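Local atomic coordinates of fibronectin type-III domain-containing protein (Caldanaerobacter subterraneus subsp. tengcongensis, PDB entry 7JGU), a protein that is of unknown function but carries an extremely heat-stable fibronectin type III-like domain, the part held here, whose surface salt bridges contribute to that stability. Residues 30-35 / 71-76. Numbering follows the deposited sequence. Where two conformers were deposited one is given.
Unlike the reference sequence in segment 71-76: I72 (reference Arg).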
loop_
_atom_site.group_PDB
_atom_site.type_symbol
_atom_site.label_atom_id
_atom_site.label_comp_id
_atom_site.label_asym_id
_atom_site.label_seq_id
_atom_site.Cartn_x
_atom_site.Cartn_y
_atom_site.Cartn_z
ATOM N N LYS A 30 -8.519 -7.959 -10.704
ATOM C CA LYS A 30 -8.873 -8.097 -12.109
ATOM C C LYS A 30 -8.403 -6.888 -12.893
ATOM O O LYS A 30 -8.670 -5.742 -12.518
ATOM C CB LYS A 30 -10.385 -8.240 -12.236
ATOM C CG LYS A 30 -10.860 -8.422 -13.649
ATOM C CD LYS A 30 -11.291 -7.085 -14.243
ATOM C CE LYS A 30 -12.147 -7.275 -15.480
ATOM N NZ LYS A 30 -12.467 -5.961 -16.094
ATOM N N GLY A 31 -7.718 -7.151 -14.011
ATOM C CA GLY A 31 -7.304 -6.113 -14.919
ATOM C C GLY A 31 -6.022 -5.407 -14.541
ATOM O O GLY A 31 -5.519 -4.604 -15.332
ATOM N N ALA A 32 -5.475 -5.651 -13.356
ATOM C CA ALA A 32 -4.312 -4.904 -12.915
ATOM C C ALA A 32 -3.064 -5.374 -13.632
ATOM O O ALA A 32 -2.781 -6.576 -13.684
ATOM C CB ALA A 32 -4.109 -5.070 -11.408
ATOM N N LYS A 33 -2.316 -4.422 -14.182
ATOM C CA LYS A 33 -0.970 -4.669 -14.669
ATOM C C LYS A 33 0.086 -4.300 -13.636
ATOM O O LYS A 33 1.170 -4.877 -13.634
ATOM C CB LYS A 33 -0.710 -3.872 -15.952
ATOM C CG LYS A 33 -1.586 -4.285 -17.110
ATOM C CD LYS A 33 -1.272 -5.697 -17.556
ATOM C CE LYS A 33 -2.124 -6.106 -18.743
ATOM N NZ LYS A 33 -1.541 -5.610 -20.005
ATOM N N TYR A 34 -0.210 -3.342 -12.765
ATOM C CA TYR A 34 0.662 -3.041 -11.638
ATOM C C TYR A 34 -0.164 -2.310 -10.600
ATOM O O TYR A 34 -1.337 -2.003 -10.811
ATOM C CB TYR A 34 1.911 -2.270 -12.056
ATOM C CG TYR A 34 1.725 -0.858 -12.528
ATOM C CD1 TYR A 34 1.476 -0.578 -13.861
ATOM C CD2 TYR A 34 1.874 0.206 -11.662
ATOM C CE1 TYR A 34 1.358 0.721 -14.303
ATOM C CE2 TYR A 34 1.758 1.505 -12.099
ATOM C CZ TYR A 34 1.498 1.756 -13.411
ATOM O OH TYR A 34 1.400 3.070 -13.828
ATOM N N TYR A 35 0.478 -2.046 -9.464
ATOM C CA TYR A 35 -0.114 -1.372 -8.328
ATOM C C TYR A 35 0.809 -0.240 -7.914
ATOM O O TYR A 35 2.028 -0.344 -8.063
ATOM C CB TYR A 35 -0.289 -2.341 -7.156
ATOM C CG TYR A 35 -1.065 -3.576 -7.504
ATOM C CD1 TYR A 35 -0.430 -4.695 -8.018
ATOM C CD2 TYR A 35 -2.433 -3.618 -7.358
ATOM C CE1 TYR A 35 -1.150 -5.842 -8.364
ATOM C CE2 TYR A 35 -3.156 -4.757 -7.695
ATOM C CZ TYR A 35 -2.513 -5.859 -8.200
ATOM O OH TYR A 35 -3.231 -6.993 -8.541
ATOM N N LEU A 71 -3.600 2.715 -2.000
ATOM C CA LEU A 71 -3.244 1.757 -3.033
ATOM C C LEU A 71 -4.198 1.910 -4.199
ATOM O O LEU A 71 -5.396 2.101 -4.000
ATOM C CB LEU A 71 -3.398 0.356 -2.461
ATOM C CG LEU A 71 -3.166 -0.825 -3.373
ATOM C CD1 LEU A 71 -1.701 -1.003 -3.714
ATOM C CD2 LEU A 71 -3.701 -2.087 -2.696
ATOM N N ILE A 72 -3.641 1.850 -5.408
ATOM C CA ILE A 72 -4.421 1.749 -6.636
ATOM C C ILE A 72 -3.893 0.599 -7.476
ATOM O O ILE A 72 -2.719 0.222 -7.392
ATOM C CB ILE A 72 -4.410 3.028 -7.485
ATOM C CG1 ILE A 72 -3.011 3.652 -7.533
ATOM C CG2 ILE A 72 -5.385 4.002 -6.924
ATOM C CD1 ILE A 72 -2.809 4.635 -8.686
ATOM N N ALA A 73 -4.770 0.076 -8.332
ATOM C CA ALA A 73 -4.381 -0.839 -9.393
ATOM C C ALA A 73 -4.429 -0.055 -10.699
ATOM O O ALA A 73 -5.280 0.812 -10.874
ATOM C CB ALA A 73 -5.351 -2.005 -9.472
ATOM N N VAL A 74 -3.537 -0.393 -11.628
ATOM C CA VAL A 74 -3.371 0.388 -12.850
ATOM C C VAL A 74 -3.239 -0.544 -14.045
ATOM O O VAL A 74 -2.611 -1.605 -13.965
ATOM C CB VAL A 74 -2.116 1.272 -12.743
ATOM C CG1 VAL A 74 -2.042 2.226 -13.915
ATOM C CG2 VAL A 74 -2.090 2.038 -11.431
ATOM N N ASN A 75 -3.848 -0.155 -15.160
ATOM C CA ASN A 75 -3.567 -0.781 -16.448
ATOM C C ASN A 75 -3.504 0.323 -17.495
ATOM O O ASN A 75 -3.551 1.516 -17.168
ATOM C CB ASN A 75 -4.539 -1.924 -16.766
ATOM C CG ASN A 75 -5.942 -1.459 -17.037
ATOM O OD1 ASN A 75 -6.189 -0.307 -17.362
ATOM N ND2 ASN A 75 -6.885 -2.374 -16.910
ATOM N N GLU A 76 -3.411 -0.094 -18.764
ATOM C CA GLU A 76 -3.214 0.859 -19.852
ATOM C C GLU A 76 -4.375 1.834 -19.969
ATOM O O GLU A 76 -4.208 2.937 -20.509
ATOM C CB GLU A 76 -3.043 0.118 -21.184
ATOM C CG GLU A 76 -1.879 -0.848 -21.204
ATOM C CD GLU A 76 -2.290 -2.266 -20.862
ATOM O OE1 GLU A 76 -3.310 -2.446 -20.145
ATOM O OE2 GLU A 76 -1.595 -3.204 -21.316
#
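Y34 and V74 pair as antiparallel neighbours, and the backbones of K33 and Y34 both face V74, a classic beta bulge. V74 O accepts two amides, K33 N at 2.8 Å and Y34 N at 3.2 Å. V74 N returns a bond to Y34 O. Next along, Y35 and A73 form a non-hydrogen-bonded pair.

The Y34 ring lies over the V74 side chain. V74 CB sits 3.8 Å from the ring centroid, 15° off the normal, a CH-pi contact. Y34 CG stands between its backbone N and carbonyl carbon (chi1 69°), which brings the ring back over V74, and OH reaches V74 CG1 at 3.5 Å. At Y34 a serine would lose the ring, and the V74 isopropyl group would probably stand more open to solvent. On the other face of the sheet, A73 CB meets A32 CB at 3.8 Å and also touches Y35 CE2.

Beyond the bulge, K33 bends at chi2 and chi4 to bring NZ 2.7 Å from E76 OE2, on its syn side. This is a surface salt bridge. N75 ND2 gives G31 O a bond of 3.1 Å, tilted from the carbonyl plane, and another to T2 O. N75 OD1 accepts from L77 N.

The contact joins the start of strand 34-41 to the end of strand 66-75, the central strands of the four-stranded sheet of this fibronectin type III sandwich. Strand 78-88 flanks 66-75, and the Y35 ring meets W26.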